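Local coordinates for protein histidine--tRNA ligase (PDB 1QE0) that catalyses the ATP-dependent attachment of L-histidine to tRNA(His), releasing AMP and diphosphate, and works as a homodimeric class II aminoacyl-tRNA synthetase, at residues W19-I22 and E23-D27; Y235-V238 and K239-D243; D342-A345 and V346-L349; R366-K369 and G370-Q374. One frame throughout, in Å; residues are numbered along the deposited sequence.

Contact 1: W19-I22 and E23-D27; sequences WRYI and ENQLD
Glu23 reaches back one helical turn to Trp19, and its side chain can be followed outward atom by atom. CB and then CG pass beside the carbonyl oxygen of Trp19, with Glu23 CG 3.0 Å from Trp19 O. That same oxygen accepts the backbone bond from Glu23 N at 2.7 Å, nearly linear at 172°. CG lies anti to the carbonyl carbon of its own residue (chi1 -62°), which turns the chain back toward the start of the helix, and beyond CG it runs extended. Glu23 CD is still 3.4 Å from Trp19 O, and Glu23 OE1 lies 3.8 Å from Arg20 CA. At the tip, Glu23 OE2 comes to 3.5 Å from Trp19 CE3, meeting the indole at its edge and near its plane, while the carboxylate itself is turned 76° from the ring. The charge of Glu23 is answered across the dimer, where OE2 forms a salt bridge with Arg39 of the second subunit; Arg20 likewise pairs with Glu37 of that subunit.

Both segments are successive turns of helix 13-33 in the synthetase domain, one edge of which therefore faces the dimer interface. A different edge is apolar: Ile22 CG2 lies 4.0 Å from Leu26 CD1, the two side chains running alongside each other, with Ile22 packed on helix 310-319 and Leu26 on Phe127 of strand 123-132. Through the backbone, Leu26 N donates to Ile22 O at 3.0 Å. Tyr21 and Gln25 also run side by side, Gln25 OE1 standing 3.6 Å from Tyr21 OH. The other end of that amide, Gln25 NE2, hydrogen-bonds Ser153 OG.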
loop_
_atom_site.group_PDB
_atom_site.type_symbol
_atom_site.label_atom_id
_atom_site.label_comp_id
_atom_site.label_asym_id
_atom_site.label_seq_id
_atom_site.Cartn_x
_atom_site.Cartn_y
_atom_site.Cartn_z
ATOM N N TRP A 19 -5.754 -7.885 -1.355
ATOM C CA TRP A 19 -4.890 -6.952 -0.615
ATOM C C TRP A 19 -4.963 -5.573 -1.268
ATOM O O TRP A 19 -5.148 -4.572 -0.580
ATOM C CB TRP A 19 -3.427 -7.395 -0.636
ATOM C CG TRP A 19 -3.102 -8.405 0.356
ATOM C CD1 TRP A 19 -3.421 -9.729 0.312
ATOM C CD2 TRP A 19 -2.441 -8.193 1.602
ATOM N NE1 TRP A 19 -3.002 -10.360 1.466
ATOM C CE2 TRP A 19 -2.394 -9.434 2.272
ATOM C CE3 TRP A 19 -1.877 -7.076 2.217
ATOM C CZ2 TRP A 19 -1.815 -9.581 3.531
ATOM C CZ3 TRP A 19 -1.300 -7.227 3.469
ATOM C CH2 TRP A 19 -1.268 -8.467 4.108
ATOM N N ARG A 20 -4.813 -5.517 -2.591
ATOM C CA ARG A 20 -4.859 -4.240 -3.294
ATOM C C ARG A 20 -6.194 -3.562 -3.163
ATOM O O ARG A 20 -6.263 -2.339 -3.120
ATOM C CB ARG A 20 -4.503 -4.382 -4.756
ATOM C CG ARG A 20 -3.106 -4.911 -4.955
ATOM C CD ARG A 20 -2.699 -4.699 -6.372
ATOM N NE ARG A 20 -3.660 -5.300 -7.285
ATOM C CZ ARG A 20 -3.450 -6.465 -7.861
ATOM N NH1 ARG A 20 -4.336 -6.987 -8.681
ATOM N NH2 ARG A 20 -2.321 -7.096 -7.624
ATOM N N TYR A 21 -7.261 -4.343 -3.115
ATOM C CA TYR A 21 -8.588 -3.764 -2.941
ATOM C C TYR A 21 -8.679 -3.051 -1.574
ATOM O O TYR A 21 -9.130 -1.890 -1.473
ATOM C CB TYR A 21 -9.639 -4.860 -3.031
ATOM C CG TYR A 21 -11.011 -4.338 -2.818
ATOM C CD1 TYR A 21 -11.578 -4.335 -1.551
ATOM C CD2 TYR A 21 -11.752 -3.854 -3.871
ATOM C CE1 TYR A 21 -12.837 -3.878 -1.338
ATOM C CE2 TYR A 21 -13.049 -3.376 -3.658
ATOM C CZ TYR A 21 -13.573 -3.404 -2.385
ATOM O OH TYR A 21 -14.854 -3.001 -2.142
ATOM N N ILE A 22 -8.281 -3.780 -0.535
ATOM C CA ILE A 22 -8.271 -3.275 0.819
ATOM C C ILE A 22 -7.320 -2.071 0.932
ATOM O O ILE A 22 -7.725 -0.998 1.370
ATOM C CB ILE A 22 -7.872 -4.394 1.770
ATOM C CG1 ILE A 22 -9.050 -5.344 1.909
ATOM C CG2 ILE A 22 -7.441 -3.835 3.113
ATOM C CD1 ILE A 22 -8.721 -6.631 2.611
ATOM N N GLU A 23 -6.076 -2.250 0.513
ATOM C CA GLU A 23 -5.102 -1.177 0.559
ATOM C C GLU A 23 -5.608 0.069 -0.130
ATOM O O GLU A 23 -5.477 1.159 0.424
ATOM C CB GLU A 23 -3.784 -1.591 -0.085
ATOM C CG GLU A 23 -3.144 -2.728 0.631
ATOM C CD GLU A 23 -1.979 -3.342 -0.120
ATOM O OE1 GLU A 23 -1.831 -3.123 -1.351
ATOM O OE2 GLU A 23 -1.202 -4.059 0.553
ATOM N N ASN A 24 -6.211 -0.074 -1.307
ATOM C CA ASN A 24 -6.707 1.093 -2.036
ATOM C C ASN A 24 -7.863 1.761 -1.325
ATOM O O ASN A 24 -7.947 2.987 -1.259
ATOM C CB ASN A 24 -7.093 0.764 -3.479
ATOM C CG ASN A 24 -7.621 2.000 -4.250
ATOM O OD1 ASN A 24 -8.805 2.083 -4.590
ATOM N ND2 ASN A 24 -6.730 2.947 -4.548
ATOM N N GLN A 25 -8.740 0.958 -0.750
ATOM C CA GLN A 25 -9.880 1.500 -0.023
ATOM C C GLN A 25 -9.448 2.306 1.218
ATOM O O GLN A 25 -10.101 3.295 1.581
ATOM C CB GLN A 25 -10.827 0.373 0.361
ATOM C CG GLN A 25 -11.935 0.822 1.230
ATOM C CD GLN A 25 -13.174 0.038 0.992
ATOM O OE1 GLN A 25 -13.464 -0.348 -0.129
ATOM N NE2 GLN A 25 -13.948 -0.166 2.036
ATOM N N LEU A 26 -8.375 1.869 1.885
ATOM C CA LEU A 26 -7.856 2.562 3.071
ATOM C C LEU A 26 -7.195 3.897 2.673
ATOM O O LEU A 26 -7.332 4.913 3.364
ATOM C CB LEU A 26 -6.880 1.668 3.832
ATOM C CG LEU A 26 -7.507 0.526 4.652
ATOM C CD1 LEU A 26 -6.459 -0.504 5.179
ATOM C CD2 LEU A 26 -8.296 1.149 5.777
ATOM N N ASP A 27 -6.517 3.912 1.537
ATOM C CA ASP A 27 -5.897 5.141 1.081
ATOM C C ASP A 27 -6.972 6.183 0.811
ATOM O O ASP A 27 -6.761 7.368 1.069
ATOM C CB ASP A 27 -5.070 4.874 -0.174
ATOM C CG ASP A 27 -3.898 3.939 0.082
ATOM O OD1 ASP A 27 -3.456 3.774 1.240
ATOM O OD2 ASP A 27 -3.404 3.352 -0.883
#

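Contact 2: Y235-V238 and K239-D243; sequences YEQV and KAYLD
With chi1 at -180°, Tyr235 carries its ring outward, leaning slightly toward the next turn, while Lys239, its CG anti to the carbonyl carbon, bends at chi3 (-70°) and lays its aliphatic chain across that ring. The result is a CH-pi contact: Lys239 CE stands 3.6 Å from the centroid of the Tyr235 ring, over one face and shifted toward the rim. Lys239 CD lies over the same face, 3.4 Å from Tyr235 CZ. At the tip, Lys239 NZ has a long salt bridge to Glu236 OE2, at 3.6 Å. Its stronger partner is Glu251, whose OE1 forms a salt bridge with NZ and also hydrogen-bonds Tyr235 OH, so one carboxylate oxygen holds the polar ends of both side chains of the CH-pi pair.

A second pair lies on another flank of the helix. Gln237 OE1 sits 3.2 Å above the plane of the Tyr241 ring, over its centre, and the amide is turned 73° from the ring; the oxygen therefore meets the face, with Gln237 CG 3.5 Å from Tyr241 CE2. Both residues also pack on Arg343 of the second subunit. The backbone bond from Tyr241 N to Gln237 O, 2.8 Å long, joins the same two residues.

Val238 CG1 and Leu242 CD2, 4.1 Å apart, run alongside each other; both residues are buried and touch Leu144, whereas Glu236 and Asp243 are exposed. This division marks an amphipathic alpha-helix with i to i+4 pairs along it, here helix 231-245 laid against helix 137-153 and strand 159-165 of the synthetase domain.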
loop_
_atom_site.group_PDB
_atom_site.type_symbol
_atom_site.label_atom_id
_atom_site.label_comp_id
_atom_site.label_asym_id
_atom_site.label_seq_id
_atom_site.Cartn_x
_atom_site.Cartn_y
_atom_site.Cartn_z
ATOM N N TYR A 235 -12.733 12.231 29.033
ATOM C CA TYR A 235 -13.364 10.957 28.774
ATOM C C TYR A 235 -14.850 11.130 28.563
ATOM O O TYR A 235 -15.429 10.502 27.669
ATOM C CB TYR A 235 -13.101 9.979 29.919
ATOM C CG TYR A 235 -13.733 8.607 29.719
ATOM C CD1 TYR A 235 -14.433 7.983 30.751
ATOM C CD2 TYR A 235 -13.621 7.926 28.497
ATOM C CE1 TYR A 235 -14.996 6.727 30.581
ATOM C CE2 TYR A 235 -14.182 6.664 28.326
ATOM C CZ TYR A 235 -14.855 6.077 29.371
ATOM O OH TYR A 235 -15.313 4.799 29.218
ATOM N N GLU A 236 -15.481 11.971 29.374
ATOM C CA GLU A 236 -16.914 12.171 29.202
ATOM C C GLU A 236 -17.192 12.875 27.888
ATOM O O GLU A 236 -18.257 12.695 27.323
ATOM C CB GLU A 236 -17.570 12.963 30.345
ATOM C CG GLU A 236 -17.411 12.436 31.781
ATOM C CD GLU A 236 -17.756 10.962 32.012
ATOM O OE1 GLU A 236 -16.853 10.215 32.492
ATOM O OE2 GLU A 236 -18.928 10.568 31.767
ATOM N N GLN A 237 -16.267 13.711 27.421
ATOM C CA GLN A 237 -16.452 14.405 26.150
ATOM C C GLN A 237 -16.275 13.428 24.996
ATOM O O GLN A 237 -17.062 13.451 24.043
ATOM C CB GLN A 237 -15.475 15.559 26.000
ATOM C CG GLN A 237 -15.769 16.418 24.778
ATOM C CD GLN A 237 -17.236 16.803 24.695
ATOM O OE1 GLN A 237 -17.883 16.631 23.663
ATOM N NE2 GLN A 237 -17.775 17.301 25.798
ATOM N N VAL A 238 -15.245 12.575 25.078
ATOM C CA VAL A 238 -15.017 11.555 24.056
ATOM C C VAL A 238 -16.320 10.760 23.887
ATOM O O VAL A 238 -16.886 10.720 22.792
ATOM C CB VAL A 238 -13.869 10.621 24.441
ATOM C CG1 VAL A 238 -13.779 9.452 23.473
ATOM C CG2 VAL A 238 -12.559 11.415 24.458
ATOM N N LYS A 239 -16.851 10.208 24.977
ATOM C CA LYS A 239 -18.102 9.444 24.881
ATOM C C LYS A 239 -19.270 10.311 24.455
ATOM O O LYS A 239 -20.180 9.840 23.808
ATOM C CB LYS A 239 -18.443 8.738 26.187
ATOM C CG LYS A 239 -17.366 7.827 26.638
ATOM C CD LYS A 239 -17.776 7.143 27.899
ATOM C CE LYS A 239 -17.820 8.099 29.055
ATOM N NZ LYS A 239 -18.080 7.356 30.305
ATOM N N ALA A 240 -19.245 11.581 24.823
ATOM C CA ALA A 240 -20.316 12.482 24.437
ATOM C C ALA A 240 -20.335 12.452 22.929
ATOM O O ALA A 240 -21.360 12.170 22.312
ATOM C CB ALA A 240 -20.018 13.868 24.895
ATOM N N TYR A 241 -19.166 12.693 22.347
ATOM C CA TYR A 241 -19.001 12.707 20.902
ATOM C C TYR A 241 -19.447 11.419 20.250
ATOM O O TYR A 241 -20.110 11.440 19.208
ATOM C CB TYR A 241 -17.549 12.996 20.558
ATOM C CG TYR A 241 -17.243 14.464 20.652
ATOM C CD1 TYR A 241 -18.101 15.390 20.074
ATOM C CD2 TYR A 241 -16.076 14.927 21.249
ATOM C CE1 TYR A 241 -17.804 16.725 20.069
ATOM C CE2 TYR A 241 -15.773 16.283 21.251
ATOM C CZ TYR A 241 -16.654 17.168 20.644
ATOM O OH TYR A 241 -16.397 18.513 20.549
ATOM N N LEU A 242 -19.065 10.294 20.850
ATOM C CA LEU A 242 -19.465 8.989 20.339
ATOM C C LEU A 242 -20.979 8.939 20.338
ATOM O O LEU A 242 -21.584 8.519 19.372
ATOM C CB LEU A 242 -18.896 7.865 21.203
ATOM C CG LEU A 242 -17.568 7.265 20.716
ATOM C CD1 LEU A 242 -16.923 8.180 19.631
ATOM C CD2 LEU A 242 -16.641 6.970 21.936
ATOM N N ASP A 243 -21.604 9.448 21.385
ATOM C CA ASP A 243 -23.049 9.438 21.428
ATOM C C ASP A 243 -23.578 10.325 20.320
ATOM O O ASP A 243 -24.481 9.935 19.594
ATOM C CB ASP A 243 -23.561 9.886 22.793
ATOM C CG ASP A 243 -23.072 8.976 23.934
ATOM O OD1 ASP A 243 -22.815 9.476 25.061
ATOM O OD2 ASP A 243 -22.930 7.757 23.705
#

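Contact 3: D342-A345 and V346-L349; sequences DRYA and VKLL
Helix 338-353 is the crossover of a beta-alpha-beta unit in the anticodon-binding domain, linking strand 332-336 to strand 359-361, and Tyr344 and Leu348 meet on one of its flanks. Tyr344 CG is anti to the backbone N (chi1 176°), which sends the ring outward with a slight forward lean. There Tyr344 CE2 comes 4.2 Å from Leu348 CD2, the methyl approaching the ring obliquely. The pair is joined more closely through the backbone: Leu348 N donates to Tyr344 O over 3.0 Å at 168°, and Leu348 CB is 3.4 Å from the same oxygen.

Ala345 and Leu349 lie on the adjoining, sheet-facing side. Leu349 N bonds to Ala345 O at 2.9 Å, and Leu349 CB stands 3.3 Å from that oxygen. Ala345 and Leu349 both rest on Ile334 of the first strand and on Lys361 of the second, whereas Leu348 extends the cover to Ile384 and Ile386 of strand 382-386. The small Ala345 and the branched leucines thus bridge the two strands joined by the crossover and the next parallel strand of the sheet.

At the start of this stretch the bond from Val346 N to Asp342 O is weak, at 3.4 Å. Val346 CG2, anti to its own carbonyl carbon, lies 3.7 Å from Asp342 O. The Asp342 carboxylate is engaged with the sheet, OD2 making a salt bridge to Lys361 and a hydrogen bond to Thr336 OG1. Asp342, Arg343 and Val346 also pack against Tyr241 of the second subunit.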
loop_
_atom_site.group_PDB
_atom_site.type_symbol
_atom_site.label_atom_id
_atom_site.label_comp_id
_atom_site.label_asym_id
_atom_site.label_seq_id
_atom_site.Cartn_x
_atom_site.Cartn_y
_atom_site.Cartn_z
ATOM N N ASP A 342 -2.650 -14.463 -36.622
ATOM C CA ASP A 342 -1.923 -14.321 -35.377
ATOM C C ASP A 342 -1.048 -13.080 -35.256
ATOM O O ASP A 342 -0.927 -12.494 -34.179
ATOM C CB ASP A 342 -1.056 -15.519 -35.107
ATOM C CG ASP A 342 -0.338 -15.381 -33.809
ATOM O OD1 ASP A 342 0.879 -15.094 -33.849
ATOM O OD2 ASP A 342 -1.016 -15.480 -32.754
ATOM N N ARG A 343 -0.381 -12.719 -36.342
ATOM C CA ARG A 343 0.477 -11.556 -36.328
ATOM C C ARG A 343 -0.347 -10.302 -36.274
ATOM O O ARG A 343 0.149 -9.267 -35.864
ATOM C CB ARG A 343 1.422 -11.567 -37.519
ATOM C CG ARG A 343 2.492 -12.635 -37.373
ATOM C CD ARG A 343 3.586 -12.453 -38.388
ATOM N NE ARG A 343 3.179 -12.967 -39.689
ATOM C CZ ARG A 343 3.516 -14.166 -40.153
ATOM N NH1 ARG A 343 3.099 -14.542 -41.355
ATOM N NH2 ARG A 343 4.266 -14.989 -39.415
ATOM N N TYR A 344 -1.624 -10.422 -36.625
ATOM C CA TYR A 344 -2.541 -9.299 -36.585
ATOM C C TYR A 344 -3.023 -9.104 -35.156
ATOM O O TYR A 344 -3.315 -7.990 -34.730
ATOM C CB TYR A 344 -3.748 -9.570 -37.456
ATOM C CG TYR A 344 -4.761 -8.464 -37.369
ATOM C CD1 TYR A 344 -4.615 -7.319 -38.120
ATOM C CD2 TYR A 344 -5.858 -8.560 -36.508
ATOM C CE1 TYR A 344 -5.521 -6.305 -38.026
ATOM C CE2 TYR A 344 -6.775 -7.549 -36.406
ATOM C CZ TYR A 344 -6.602 -6.435 -37.168
ATOM O OH TYR A 344 -7.549 -5.452 -37.141
ATOM N N ALA A 345 -3.187 -10.217 -34.450
ATOM C CA ALA A 345 -3.617 -10.215 -33.078
ATOM C C ALA A 345 -2.623 -9.455 -32.252
ATOM O O ALA A 345 -3.004 -8.918 -31.221
ATOM C CB ALA A 345 -3.706 -11.615 -32.576
ATOM N N VAL A 346 -1.347 -9.449 -32.668
ATOM C CA VAL A 346 -0.278 -8.728 -31.950
ATOM C C VAL A 346 -0.471 -7.225 -31.972
ATOM O O VAL A 346 -0.445 -6.599 -30.928
ATOM C CB VAL A 346 1.164 -9.113 -32.427
ATOM C CG1 VAL A 346 2.198 -8.287 -31.700
ATOM C CG2 VAL A 346 1.444 -10.570 -32.112
ATOM N N LYS A 347 -0.681 -6.645 -33.145
ATOM C CA LYS A 347 -0.932 -5.221 -33.243
ATOM C C LYS A 347 -2.238 -4.928 -32.485
ATOM O O LYS A 347 -2.302 -4.005 -31.678
ATOM C CB LYS A 347 -1.120 -4.801 -34.696
ATOM C CG LYS A 347 -0.078 -5.289 -35.699
ATOM C CD LYS A 347 -0.428 -4.756 -37.090
ATOM C CE LYS A 347 0.356 -5.441 -38.175
ATOM N NZ LYS A 347 -0.238 -6.712 -38.644
ATOM N N LEU A 348 -3.266 -5.740 -32.725
ATOM C CA LEU A 348 -4.579 -5.590 -32.071
ATOM C C LEU A 348 -4.485 -5.474 -30.548
ATOM O O LEU A 348 -5.068 -4.587 -29.944
ATOM C CB LEU A 348 -5.491 -6.769 -32.427
ATOM C CG LEU A 348 -6.941 -6.759 -31.918
ATOM C CD1 LEU A 348 -7.663 -5.514 -32.417
ATOM C CD2 LEU A 348 -7.698 -7.997 -32.377
ATOM N N LEU A 349 -3.762 -6.403 -29.944
ATOM C CA LEU A 349 -3.541 -6.468 -28.509
ATOM C C LEU A 349 -2.908 -5.184 -28.016
ATOM O O LEU A 349 -3.309 -4.625 -27.005
ATOM C CB LEU A 349 -2.589 -7.594 -28.238
ATOM C CG LEU A 349 -3.009 -8.496 -27.148
ATOM C CD1 LEU A 349 -4.414 -8.771 -27.355
ATOM C CD2 LEU A 349 -2.211 -9.764 -27.257
#

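Contact 4: R366-K369 and G370-Q374; sequences RKIK and GQMKQ
The backbone enters helix 368-377 through Lys367 at the N-cap position, whose O accepts Gln371 N at 2.9 Å and, weakly, Gly370 N. Just before the cap, Arg366 is gripped from the first turn: Gln371 NE2 donates to Arg366 O at 2.9 Å and 164°. The acceptor lies in the plane of the Gln371 amide, but the donor stands 36° above the carbonyl plane. The other end of this amide, OE1, takes the backbone N of Thr336.

Arg366 runs extended from CG to NE along the helix, with Gly370 O over one face of its guanidinium. It crosses Gln374 at about a right angle, their flat groups 30° apart, and its NH1 comes up against the Gln374 side chain. Their principal polar partners differ: Arg366 NE has a salt bridge to Asp362, and Gln374 NE2 is hydrogen-bonded to Asn99 OD1 of the second subunit. On another flank Ile368 CG2 touches Met372 CG at 3.5 Å. This is a helix N-terminus in the anticodon-binding domain, tied by Gln371 to the end of strand 332-336.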
loop_
_atom_site.group_PDB
_atom_site.type_symbol
_atom_site.label_atom_id
_atom_site.label_comp_id
_atom_site.label_asym_id
_atom_site.label_seq_id
_atom_site.Cartn_x
_atom_site.Cartn_y
_atom_site.Cartn_z
ATOM N N ARG A 366 -1.986 -23.195 -29.480
ATOM C CA ARG A 366 -2.846 -24.366 -29.299
ATOM C C ARG A 366 -4.072 -24.397 -30.182
ATOM O O ARG A 366 -4.335 -23.466 -30.926
ATOM C CB ARG A 366 -3.227 -24.589 -27.830
ATOM C CG ARG A 366 -3.491 -23.371 -27.019
ATOM C CD ARG A 366 -3.207 -23.627 -25.529
ATOM N NE ARG A 366 -3.217 -22.374 -24.778
ATOM C CZ ARG A 366 -2.888 -22.217 -23.499
ATOM N NH1 ARG A 366 -2.940 -21.002 -22.979
ATOM N NH2 ARG A 366 -2.554 -23.240 -22.726
ATOM N N LYS A 367 -4.795 -25.508 -30.129
ATOM C CA LYS A 367 -6.021 -25.707 -30.917
ATOM C C LYS A 367 -7.123 -24.821 -30.349
ATOM O O LYS A 367 -7.111 -24.529 -29.155
ATOM C CB LYS A 367 -6.482 -27.166 -30.785
ATOM C CG LYS A 367 -5.357 -28.153 -30.614
ATOM C CD LYS A 367 -5.848 -29.460 -29.994
ATOM C CE LYS A 367 -6.667 -30.327 -30.961
ATOM N NZ LYS A 367 -5.835 -31.067 -31.987
ATOM N N ILE A 368 -8.128 -24.491 -31.154
ATOM C CA ILE A 368 -9.249 -23.662 -30.695
ATOM C C ILE A 368 -9.790 -24.140 -29.343
ATOM O O ILE A 368 -10.018 -23.331 -28.464
ATOM C CB ILE A 368 -10.500 -23.700 -31.638
ATOM C CG1 ILE A 368 -10.158 -23.420 -33.084
ATOM C CG2 ILE A 368 -11.539 -22.643 -31.233
ATOM C CD1 ILE A 368 -11.434 -23.352 -33.928
ATOM N N LYS A 369 -10.032 -25.431 -29.165
ATOM C CA LYS A 369 -10.569 -25.873 -27.886
ATOM C C LYS A 369 -9.688 -25.356 -26.766
ATOM O O LYS A 369 -10.183 -24.798 -25.795
ATOM C CB LYS A 369 -10.674 -27.406 -27.819
ATOM C CG LYS A 369 -11.329 -27.937 -26.539
ATOM C CD LYS A 369 -11.549 -29.469 -26.569
ATOM C CE LYS A 369 -12.405 -29.954 -25.362
ATOM N NZ LYS A 369 -12.752 -31.438 -25.319
ATOM N N GLY A 370 -8.378 -25.419 -26.996
ATOM C CA GLY A 370 -7.372 -25.003 -26.023
ATOM C C GLY A 370 -7.285 -23.510 -25.825
ATOM O O GLY A 370 -6.956 -23.015 -24.734
ATOM N N GLN A 371 -7.504 -22.775 -26.903
ATOM C CA GLN A 371 -7.503 -21.341 -26.794
ATOM C C GLN A 371 -8.781 -20.934 -26.070
ATOM O O GLN A 371 -8.722 -20.175 -25.101
ATOM C CB GLN A 371 -7.395 -20.705 -28.166
ATOM C CG GLN A 371 -5.955 -20.676 -28.667
ATOM C CD GLN A 371 -5.858 -20.058 -30.003
ATOM O OE1 GLN A 371 -6.306 -18.943 -30.189
ATOM N NE2 GLN A 371 -5.369 -20.800 -30.974
ATOM N N MET A 372 -9.916 -21.499 -26.489
ATOM C CA MET A 372 -11.209 -21.227 -25.872
ATOM C C MET A 372 -11.199 -21.576 -24.385
ATOM O O MET A 372 -11.803 -20.875 -23.572
ATOM C CB MET A 372 -12.299 -22.009 -26.560
ATOM C CG MET A 372 -12.509 -21.635 -27.994
ATOM S SD MET A 372 -13.187 -19.996 -28.257
ATOM C CE MET A 372 -14.076 -19.672 -26.764
ATOM N N LYS A 373 -10.523 -22.656 -24.019
ATOM C CA LYS A 373 -10.433 -23.005 -22.610
ATOM C C LYS A 373 -9.633 -21.919 -21.859
ATOM O O LYS A 373 -10.017 -21.496 -20.778
ATOM C CB LYS A 373 -9.764 -24.379 -22.435
ATOM C CG LYS A 373 -10.605 -25.522 -22.930
ATOM C CD LYS A 373 -9.981 -26.861 -22.609
ATOM C CE LYS A 373 -10.938 -28.003 -23.012
ATOM N NZ LYS A 373 -10.479 -29.364 -22.582
ATOM N N GLN A 374 -8.534 -21.456 -22.455
ATOM C CA GLN A 374 -7.683 -20.450 -21.841
ATOM C C GLN A 374 -8.503 -19.200 -21.643
ATOM O O GLN A 374 -8.495 -18.595 -20.552
ATOM C CB GLN A 374 -6.456 -20.204 -22.712
ATOM C CG GLN A 374 -5.473 -19.132 -22.214
ATOM C CD GLN A 374 -4.769 -19.416 -20.883
ATOM O OE1 GLN A 374 -4.835 -20.506 -20.313
ATOM N NE2 GLN A 374 -4.094 -18.400 -20.381
#

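Overall arrangement
The four contacts follow one another along the chain, each within a single helix. Contacts 1 and 2 belong to the synthetase domain, on helices 13-33 and 231-245, with centres about 30 Å apart. Contacts 3 and 4 belong to the anticodon-binding domain, on helices 338-353 and 368-377; their centres are about 17 Å apart, and both pack on strand 332-336 of its five-stranded sheet. The centre of contact 2 is about 63 Å from the centre of each, on the opposite side of the chain's centre. All four nevertheless touch the second subunit: Tyr241 of contact 2 meets Arg343 of contact 3 between chains, so the dimer brings together regions far apart within one chain.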